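Side-chain contacts in virulence protein STM3117 (Salmonella enterica subsp. enterica serovar Typhimurium, PDB 3HUH), which promotes replication of the bacterium inside host macrophages and may take part in the synthesis and modification of cell-wall peptidoglycan: residues F47-F52 against K57-G62; Q64-H69 against A87-I92; S102-A107 against M126-R131. One frame throughout, in Å; residues are numbered along the deposited sequence.

Contact 1. Residues F47-F52 against K57-G62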
loop_
_atom_site.group_PDB
_atom_site.type_symbol
_atom_site.label_atom_id
_atom_site.label_comp_id
_atom_site.label_asym_id
_atom_site.label_seq_id
_atom_site.Cartn_x
_atom_site.Cartn_y
_atom_site.Cartn_z
ATOM N N PHE A 47 7.634 2.128 -13.563
ATOM C CA PHE A 47 6.989 3.300 -12.967
ATOM C C PHE A 47 7.693 4.573 -13.443
ATOM O O PHE A 47 8.774 4.511 -14.036
ATOM C CB PHE A 47 7.062 3.237 -11.437
ATOM C CG PHE A 47 6.253 2.123 -10.822
ATOM C CD1 PHE A 47 5.472 1.272 -11.603
ATOM C CD2 PHE A 47 6.262 1.939 -9.446
ATOM C CE1 PHE A 47 4.713 0.258 -11.009
ATOM C CE2 PHE A 47 5.507 0.928 -8.844
ATOM C CZ PHE A 47 4.730 0.087 -9.628
ATOM N N SER A 48 7.092 5.726 -13.172
ATOM C CA SER A 48 7.677 7.004 -13.576
ATOM C C SER A 48 7.865 7.920 -12.372
ATOM O O SER A 48 6.899 8.261 -11.691
ATOM C CB SER A 48 6.789 7.702 -14.609
ATOM O OG SER A 48 6.654 6.919 -15.781
ATOM N N ALA A 49 9.105 8.323 -12.118
ATOM C CA ALA A 49 9.393 9.196 -10.984
ATOM C C ALA A 49 9.069 10.662 -11.257
ATOM O O ALA A 49 9.278 11.165 -12.366
ATOM C CB ALA A 49 10.867 9.057 -10.568
ATOM N N VAL A 50 8.544 11.339 -10.240
ATOM C CA VAL A 50 8.213 12.759 -10.342
ATOM C C VAL A 50 8.586 13.448 -9.040
ATOM O O VAL A 50 8.867 12.789 -8.034
ATOM C CB VAL A 50 6.708 13.004 -10.572
ATOM C CG1 VAL A 50 6.264 12.367 -11.875
ATOM C CG2 VAL A 50 5.905 12.474 -9.392
ATOM N N THR A 51 8.585 14.775 -9.068
ATOM C CA THR A 51 8.905 15.571 -7.894
ATOM C C THR A 51 7.723 16.486 -7.611
ATOM O O THR A 51 7.330 17.280 -8.468
ATOM C CB THR A 51 10.160 16.435 -8.128
ATOM O OG1 THR A 51 11.261 15.593 -8.484
ATOM C CG2 THR A 51 10.518 17.215 -6.865
ATOM N N PHE A 52 7.147 16.360 -6.419
ATOM C CA PHE A 52 6.016 17.185 -6.022
ATOM C C PHE A 52 6.377 17.946 -4.750
ATOM O O PHE A 52 7.365 17.626 -4.087
ATOM C CB PHE A 52 4.765 16.321 -5.808
ATOM C CG PHE A 52 4.844 15.403 -4.622
ATOM C CD1 PHE A 52 4.258 15.762 -3.415
ATOM C CD2 PHE A 52 5.476 14.163 -4.719
ATOM C CE1 PHE A 52 4.290 14.907 -2.319
ATOM C CE2 PHE A 52 5.515 13.294 -3.625
ATOM C CZ PHE A 52 4.918 13.669 -2.422
ATOM N N LYS A 57 9.796 13.097 -3.728
ATOM C CA LYS A 57 9.738 12.126 -4.813
ATOM C C LYS A 57 8.580 11.146 -4.716
ATOM O O LYS A 57 8.190 10.720 -3.621
ATOM C CB LYS A 57 11.034 11.315 -4.879
ATOM C CG LYS A 57 12.244 12.080 -5.381
ATOM C CD LYS A 57 12.738 13.092 -4.385
ATOM C CE LYS A 57 13.969 13.789 -4.937
ATOM N NZ LYS A 57 13.671 14.526 -6.200
ATOM N N ALA A 58 8.037 10.794 -5.876
ATOM C CA ALA A 58 6.955 9.828 -5.968
ATOM C C ALA A 58 7.145 9.009 -7.236
ATOM O O ALA A 58 7.863 9.412 -8.160
ATOM C CB ALA A 58 5.607 10.530 -5.992
ATOM N N LEU A 59 6.515 7.846 -7.257
ATOM C CA LEU A 59 6.569 6.950 -8.398
ATOM C C LEU A 59 5.135 6.790 -8.854
ATOM O O LEU A 59 4.284 6.291 -8.115
ATOM C CB LEU A 59 7.147 5.595 -7.993
ATOM C CG LEU A 59 8.647 5.615 -7.677
ATOM C CD1 LEU A 59 9.018 4.374 -6.891
ATOM C CD2 LEU A 59 9.449 5.715 -8.974
ATOM N N ILE A 60 4.874 7.250 -10.072
ATOM C CA ILE A 60 3.555 7.196 -10.674
ATOM C C ILE A 60 3.334 5.904 -11.455
ATOM O O ILE A 60 4.219 5.454 -12.178
ATOM C CB ILE A 60 3.368 8.373 -11.670
ATOM C CG1 ILE A 60 3.689 9.703 -10.981
ATOM C CG2 ILE A 60 1.978 8.342 -12.273
ATOM C CD1 ILE A 60 2.874 9.974 -9.743
ATOM N N PHE A 61 2.151 5.313 -11.303
ATOM C CA PHE A 61 1.774 4.113 -12.047
ATOM C C PHE A 61 0.256 4.059 -12.066
ATOM O O PHE A 61 -0.390 4.363 -11.066
ATOM C CB PHE A 61 2.371 2.843 -11.418
ATOM C CG PHE A 61 1.886 2.559 -10.034
ATOM C CD1 PHE A 61 0.766 1.757 -9.825
ATOM C CD2 PHE A 61 2.551 3.086 -8.933
ATOM C CE1 PHE A 61 0.320 1.485 -8.538
ATOM C CE2 PHE A 61 2.109 2.819 -7.642
ATOM C CZ PHE A 61 0.993 2.018 -7.443
ATOM N N GLY A 62 -0.315 3.681 -13.205
ATOM C CA GLY A 62 -1.763 3.646 -13.314
ATOM C C GLY A 62 -2.300 4.992 -12.859
ATOM O O GLY A 62 -1.803 6.040 -13.279
#

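Contact 2. Residues Q64-H69 against A87-I92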
loop_
_atom_site.group_PDB
_atom_site.type_symbol
_atom_site.label_atom_id
_atom_site.label_comp_id
_atom_site.label_asym_id
_atom_site.label_seq_id
_atom_site.Cartn_x
_atom_site.Cartn_y
_atom_site.Cartn_z
ATOM N N GLN A 64 -2.447 5.714 -9.576
ATOM C CA GLN A 64 -2.038 5.720 -8.180
ATOM C C GLN A 64 -0.581 6.153 -8.116
ATOM O O GLN A 64 0.014 6.495 -9.138
ATOM C CB GLN A 64 -2.194 4.310 -7.586
ATOM C CG GLN A 64 -3.648 3.796 -7.537
ATOM C CD GLN A 64 -3.759 2.312 -7.168
ATOM O OE1 GLN A 64 -3.245 1.443 -7.872
ATOM N NE2 GLN A 64 -4.447 2.023 -6.068
ATOM N N LYS A 65 -0.014 6.169 -6.918
ATOM C CA LYS A 65 1.389 6.522 -6.775
ATOM C C LYS A 65 1.965 6.057 -5.450
ATOM O O LYS A 65 1.229 5.742 -4.514
ATOM C CB LYS A 65 1.607 8.036 -6.932
ATOM C CG LYS A 65 1.098 8.912 -5.786
ATOM C CD LYS A 65 1.667 10.329 -5.923
ATOM C CE LYS A 65 1.103 11.275 -4.871
ATOM N NZ LYS A 65 2.046 12.413 -4.640
ATOM N N ILE A 66 3.287 5.975 -5.399
ATOM C CA ILE A 66 3.989 5.602 -4.185
ATOM C C ILE A 66 4.895 6.775 -3.835
ATOM O O ILE A 66 5.782 7.136 -4.610
ATOM C CB ILE A 66 4.842 4.336 -4.390
ATOM C CG1 ILE A 66 3.921 3.120 -4.521
ATOM C CG2 ILE A 66 5.817 4.161 -3.224
ATOM C CD1 ILE A 66 4.637 1.849 -4.870
ATOM N N ASN A 67 4.638 7.398 -2.692
ATOM C CA ASN A 67 5.471 8.506 -2.254
ATOM C C ASN A 67 6.677 7.908 -1.549
ATOM O O ASN A 67 6.571 6.877 -0.872
ATOM C CB ASN A 67 4.715 9.431 -1.299
ATOM C CG ASN A 67 3.667 10.260 -2.002
ATOM O OD1 ASN A 67 3.817 10.597 -3.183
ATOM N ND2 ASN A 67 2.614 10.624 -1.276
ATOM N N LEU A 68 7.828 8.543 -1.712
ATOM C CA LEU A 68 9.034 8.048 -1.087
ATOM C C LEU A 68 9.543 8.962 0.013
ATOM O O LEU A 68 9.495 10.185 -0.115
ATOM C CB LEU A 68 10.143 7.872 -2.137
ATOM C CG LEU A 68 9.805 6.971 -3.327
ATOM C CD1 LEU A 68 10.967 6.971 -4.314
ATOM C CD2 LEU A 68 9.510 5.551 -2.841
ATOM N N HIS A 69 9.996 8.353 1.107
ATOM C CA HIS A 69 10.603 9.079 2.227
ATOM C C HIS A 69 11.973 8.435 2.398
ATOM O O HIS A 69 12.083 7.207 2.458
ATOM C CB HIS A 69 9.863 8.863 3.551
ATOM C CG HIS A 69 8.627 9.688 3.730
ATOM N ND1 HIS A 69 8.110 10.506 2.750
ATOM C CD2 HIS A 69 7.789 9.794 4.788
ATOM C CE1 HIS A 69 7.006 11.081 3.197
ATOM N NE2 HIS A 69 6.790 10.664 4.431
ATOM N N ALA A 87 7.386 -3.361 3.636
ATOM C CA ALA A 87 6.247 -3.429 2.730
ATOM C C ALA A 87 6.117 -4.776 2.028
ATOM O O ALA A 87 7.115 -5.432 1.714
ATOM C CB ALA A 87 6.327 -2.310 1.695
ATOM N N ASP A 88 4.868 -5.156 1.781
ATOM C CA ASP A 88 4.498 -6.408 1.120
ATOM C C ASP A 88 3.337 -5.967 0.231
ATOM O O ASP A 88 2.202 -5.854 0.695
ATOM C CB ASP A 88 4.029 -7.407 2.181
ATOM C CG ASP A 88 3.803 -8.792 1.624
ATOM O OD1 ASP A 88 3.509 -8.913 0.414
ATOM O OD2 ASP A 88 3.902 -9.757 2.411
ATOM N N LEU A 89 3.639 -5.709 -1.041
ATOM C CA LEU A 89 2.672 -5.175 -1.997
ATOM C C LEU A 89 2.448 -6.024 -3.234
ATOM O O LEU A 89 3.374 -6.643 -3.747
ATOM C CB LEU A 89 3.149 -3.799 -2.474
ATOM C CG LEU A 89 3.778 -2.849 -1.452
ATOM C CD1 LEU A 89 4.334 -1.633 -2.169
ATOM C CD2 LEU A 89 2.740 -2.439 -0.415
ATOM N N CYS A 90 1.219 -6.015 -3.734
ATOM C CA CYS A 90 0.891 -6.761 -4.938
ATOM C C CYS A 90 0.411 -5.808 -6.023
ATOM O O CYS A 90 -0.508 -5.015 -5.808
ATOM C CB CYS A 90 -0.199 -7.797 -4.665
ATOM S SG CYS A 90 -0.749 -8.645 -6.173
ATOM N N PHE A 91 1.044 -5.896 -7.187
ATOM C CA PHE A 91 0.699 -5.053 -8.327
ATOM C C PHE A 91 0.129 -5.920 -9.439
ATOM O O PHE A 91 0.656 -7.000 -9.719
ATOM C CB PHE A 91 1.948 -4.344 -8.853
ATOM C CG PHE A 91 2.534 -3.354 -7.894
ATOM C CD1 PHE A 91 1.933 -2.115 -7.702
ATOM C CD2 PHE A 91 3.677 -3.666 -7.169
ATOM C CE1 PHE A 91 2.467 -1.199 -6.797
ATOM C CE2 PHE A 91 4.218 -2.761 -6.262
ATOM C CZ PHE A 91 3.615 -1.525 -6.074
ATOM N N ILE A 92 -0.948 -5.460 -10.066
ATOM C CA ILE A 92 -1.536 -6.213 -11.166
ATOM C C ILE A 92 -0.925 -5.744 -12.474
ATOM O O ILE A 92 -0.785 -4.538 -12.719
ATOM C CB ILE A 92 -3.064 -6.013 -11.269
ATOM C CG1 ILE A 92 -3.744 -6.495 -9.988
ATOM C CG2 ILE A 92 -3.603 -6.760 -12.491
ATOM C CD1 ILE A 92 -3.466 -7.947 -9.638
#

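Contact 3. Residues S102-A107 against M126-R131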
loop_
_atom_site.group_PDB
_atom_site.type_symbol
_atom_site.label_atom_id
_atom_site.label_comp_id
_atom_site.label_asym_id
_atom_site.label_seq_id
_atom_site.Cartn_x
_atom_site.Cartn_y
_atom_site.Cartn_z
ATOM N N SER A 102 10.098 -13.733 -17.628
ATOM C CA SER A 102 11.261 -13.607 -18.497
ATOM C C SER A 102 11.918 -12.234 -18.355
ATOM O O SER A 102 13.141 -12.122 -18.298
ATOM C CB SER A 102 10.845 -13.837 -19.951
ATOM O OG SER A 102 11.922 -13.588 -20.834
ATOM N N GLU A 103 11.096 -11.193 -18.290
ATOM C CA GLU A 103 11.584 -9.826 -18.156
ATOM C C GLU A 103 12.412 -9.677 -16.879
ATOM O O GLU A 103 13.483 -9.064 -16.888
ATOM C CB GLU A 103 10.386 -8.873 -18.129
ATOM C CG GLU A 103 10.690 -7.421 -18.404
ATOM C CD GLU A 103 9.418 -6.596 -18.508
ATOM O OE1 GLU A 103 8.525 -6.981 -19.293
ATOM O OE2 GLU A 103 9.310 -5.570 -17.810
ATOM N N ILE A 104 11.915 -10.250 -15.786
ATOM C CA ILE A 104 12.594 -10.188 -14.496
ATOM C C ILE A 104 13.955 -10.879 -14.526
ATOM O O ILE A 104 14.941 -10.342 -14.028
ATOM C CB ILE A 104 11.725 -10.831 -13.383
ATOM C CG1 ILE A 104 10.531 -9.921 -13.077
ATOM C CG2 ILE A 104 12.566 -11.097 -12.131
ATOM C CD1 ILE A 104 9.547 -10.504 -12.094
ATOM N N LEU A 105 14.006 -12.074 -15.106
ATOM C CA LEU A 105 15.264 -12.810 -15.181
ATOM C C LEU A 105 16.276 -12.088 -16.066
ATOM O O LEU A 105 17.462 -12.032 -15.751
ATOM C CB LEU A 105 15.012 -14.220 -15.716
ATOM C CG LEU A 105 14.169 -15.117 -14.806
ATOM C CD1 LEU A 105 13.832 -16.397 -15.544
ATOM C CD2 LEU A 105 14.929 -15.411 -13.520
ATOM N N GLN A 106 15.803 -11.525 -17.172
ATOM C CA GLN A 106 16.682 -10.808 -18.083
ATOM C C GLN A 106 17.260 -9.561 -17.426
ATOM O O GLN A 106 18.332 -9.093 -17.804
ATOM C CB GLN A 106 15.928 -10.435 -19.359
ATOM C CG GLN A 106 15.650 -11.628 -20.258
ATOM C CD GLN A 106 14.932 -11.244 -21.534
ATOM O OE1 GLN A 106 15.272 -10.247 -22.175
ATOM N NE2 GLN A 106 13.940 -12.039 -21.919
ATOM N N ALA A 107 16.550 -9.032 -16.433
ATOM C CA ALA A 107 17.006 -7.845 -15.720
ATOM C C ALA A 107 17.958 -8.228 -14.588
ATOM O O ALA A 107 18.412 -7.370 -13.830
ATOM C CB ALA A 107 15.814 -7.078 -15.163
ATOM N N MET A 126 -2.024 -15.203 -10.888
ATOM C CA MET A 126 -0.769 -15.948 -10.985
ATOM C C MET A 126 0.254 -14.916 -10.538
ATOM O O MET A 126 0.346 -13.842 -11.126
ATOM C CB MET A 126 -0.472 -16.386 -12.421
ATOM C CG MET A 126 0.745 -17.332 -12.542
ATOM S SD MET A 126 0.560 -18.931 -11.660
ATOM C CE MET A 126 -1.129 -19.201 -11.925
ATOM N N SER A 127 1.017 -15.241 -9.499
ATOM C CA SER A 127 1.981 -14.293 -8.951
ATOM C C SER A 127 3.445 -14.682 -9.032
ATOM O O SER A 127 3.802 -15.854 -8.938
ATOM C CB SER A 127 1.667 -14.026 -7.478
ATOM O OG SER A 127 0.358 -13.528 -7.291
ATOM N N ILE A 128 4.281 -13.663 -9.185
ATOM C CA ILE A 128 5.723 -13.830 -9.209
ATOM C C ILE A 128 6.192 -12.854 -8.128
ATOM O O ILE A 128 5.673 -11.741 -8.031
ATOM C CB ILE A 128 6.314 -13.459 -10.591
ATOM C CG1 ILE A 128 7.796 -13.841 -10.641
ATOM C CG2 ILE A 128 6.115 -11.986 -10.874
ATOM C CD1 ILE A 128 8.035 -15.339 -10.544
ATOM N N TYR A 129 7.140 -13.277 -7.297
ATOM C CA TYR A 129 7.636 -12.430 -6.216
ATOM C C TYR A 129 9.096 -12.049 -6.370
ATOM O O TYR A 129 9.934 -12.889 -6.699
ATOM C CB TYR A 129 7.509 -13.139 -4.866
ATOM C CG TYR A 129 6.111 -13.493 -4.422
ATOM C CD1 TYR A 129 5.442 -12.707 -3.482
ATOM C CD2 TYR A 129 5.483 -14.646 -4.887
ATOM C CE1 TYR A 129 4.183 -13.070 -3.007
ATOM C CE2 TYR A 129 4.226 -15.018 -4.419
ATOM C CZ TYR A 129 3.583 -14.227 -3.477
ATOM O OH TYR A 129 2.360 -14.609 -2.981
ATOM N N ILE A 130 9.391 -10.778 -6.124
ATOM C CA ILE A 130 10.763 -10.275 -6.161
ATOM C C ILE A 130 10.896 -9.313 -4.988
ATOM O O ILE A 130 9.930 -9.070 -4.259
ATOM C CB ILE A 130 11.098 -9.524 -7.479
ATOM C CG1 ILE A 130 10.136 -8.349 -7.687
ATOM C CG2 ILE A 130 11.038 -10.491 -8.656
ATOM C CD1 ILE A 130 10.435 -7.515 -8.908
ATOM N N ARG A 131 12.090 -8.776 -4.786
ATOM C CA ARG A 131 12.302 -7.831 -3.703
ATOM C C ARG A 131 12.916 -6.559 -4.239
ATOM O O ARG A 131 13.703 -6.593 -5.188
ATOM C CB ARG A 131 13.223 -8.414 -2.633
ATOM C CG ARG A 131 12.568 -9.487 -1.791
ATOM C CD ARG A 131 13.428 -9.894 -0.615
ATOM N NE ARG A 131 12.854 -11.058 0.052
ATOM C CZ ARG A 131 11.755 -11.036 0.797
ATOM N NH1 ARG A 131 11.101 -9.896 0.992
ATOM N NH2 ARG A 131 11.294 -12.162 1.327
#

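Contact 1. Residues F47-F52 against K57-G62
Phe47 and Phe61 lie ring against ring at one end of the hairpin made by strands 48-52 and 56-61. Their side chains run alongside each other in the same direction and form an offset stack, with planes 16° from parallel. The displacement brings Phe61 CB over the Phe47 face, 3.5 Å from Phe47 CD1, as a CH-pi contact, while Phe47 CZ lies above the Phe61 ring toward its rim. Phe61 reaches this position with CG held between its backbone N and carbonyl carbon (chi1 63°). At the other end, the Phe52 ring approaches Ala58, CE2 lying 3.6 Å from Ala58 CB, and turns its edge to Lys57 O.

Between these aromatic ends the two sheet faces differ. On one, Val50 and Ile60 cross at about a right angle, Val50 CG1 meeting Ile60 CG1 at 3.8 Å. On the other, Ala49 CB touches Leu59 CD2 at 4.0 Å, and Thr51 runs alongside the bent Lys57 chain.

The antiparallel ladder sets this pairing. Ser48 with Ile60 and Val50 with Ala58 are hydrogen-bonded pairs, and Ile60 N to Ser48 O, at 2.8 Å, is almost straight. At the non-hydrogen-bonded pair of Ala49 and Leu59 the strands draw close, and Ala49 CA comes within 3.2 Å of Ala58 O in a CA-H...O contact. Farther out, helix 34-43 packs on Ala49, Lys57 and Leu59, and its Glu42 accepts a hydrogen bond from Ala49 N. Ile21 of the second subunit packs on Phe47.

The chemistry is thus divided: backbone bonds fix the register, while the side chains meet through apolar and aromatic packing, with the buried Phe47-Phe61 stack at one end of the hairpin.

Contact 2. Residues Q64-H69 against A87-I92
The Phe91 ring presents its edge to Ile66: CZ meets Ile66 CD1 at 3.7 Å, with the methyl near the ring plane. Phe47 and Phe61 each meet this ring edge-to-face. Ile66 and Phe91 arrive from opposite directions, each from its own sheet. Extension at the outer torsion of Ile66 (chi2 174°) carries CD1 across to the ring, and the same methyl approaches Leu89 CD1 at 4.4 Å. No hydrogen bond joins the two segments, so this meeting of a methyl, a ring edge and a leucine is wholly apolar.

Other flat groups are held within segment 64-69. The Asn67 amide receives Lys65 NZ on a lone pair of OD1, in the carbonyl plane, at 2.9 Å. Lys65 also makes a cation-pi contact with Phe52, so the ammonium of this buried lysine has two partners. His69 ND1 reaches Leu68 O at 3.2 Å from above the carbonyl plane, although that oxygen lies close to the plane of the imidazole ring.

Leu89 to Ile92 pair antiparallel with a strand of the second subunit, which continues the sheet across the interface. Within the chain, the contact bridges two four-stranded mixed sheets that share the strand order 1-4-3-2, the paired-sheet architecture of the vicinal oxygen chelate (VOC) superfamily.

Contact 3. Residues S102-A107 against M126-R131
Ile104 packs helix 97-106 onto strand 123-131, where Ile128 and Ile130 receive it in a helix-on-sheet contact. The two strand isoleucines, separated by a single residue, send their side chains to the same face, toward the helix, while Tyr129 between them points away.

Ile104 carries the helix side of the contact with two methyls. Its CD1 lies 3.7 Å from Ile130 CG2, and its own CG2 meets that same methyl at 3.8 Å. These two side chains reach toward each other tip to tip. Ile128 comes past in the opposite direction, placing its CG2 3.9 Å from Ile104 CD1, which therefore touches both strand residues. The rotation of Ile130 about its first torsion (chi1 58°) explains why its shorter branch does the touching: CG1 takes the place between backbone N and carbonyl carbon, leaving CG2 opposite the carbonyl carbon and directed at the helix.

Strand 123-131 is an inner strand of the second mixed sheet, lying between strands 137-142 and 116-120, and in this VOC-family fold the helix that follows strand 88-93 covers a face of that sheet. Val101 of the helix adds to the packing on Ile128, as does Ile111, and Ile109 packs on Ile104.

Along the last helical turn, Gln106 folds back on Ser102. Its NE2 donates to Ser102 OG at 2.8 Å in a bent bond, with an angle of 131° at the hydrogen and the hydroxyl oxygen tilted from the amide plane. The backbone bond from Gln106 N to Ser102 O, 3.0 Å long, spans the same two residues. On the strand, Tyr129 OH is bonded to Arg118 NE, and Arg131 NH2 donates to the backbone oxygen of Lys78 in the second subunit.

Overall arrangement
Contact 2 is the most central of the three, its centre about 4 Å from the centre of the chain, against about 11 and 13 Å for the centres of contacts 1 and 3. Contacts 1 and 2 hold neighbouring strands of one sheet and touch directly, with Leu59 N 2.8 Å from Ile66 O in a probable hydrogen bond. Contacts 2 and 3 share the other sheet without touching. Their chemistry follows their place: contact 1, partly buried, combines a backbone ladder with packed side chains, while contacts 2 and 3, small and buried, join separate layers by apolar side chains alone. All three adjoin the second subunit.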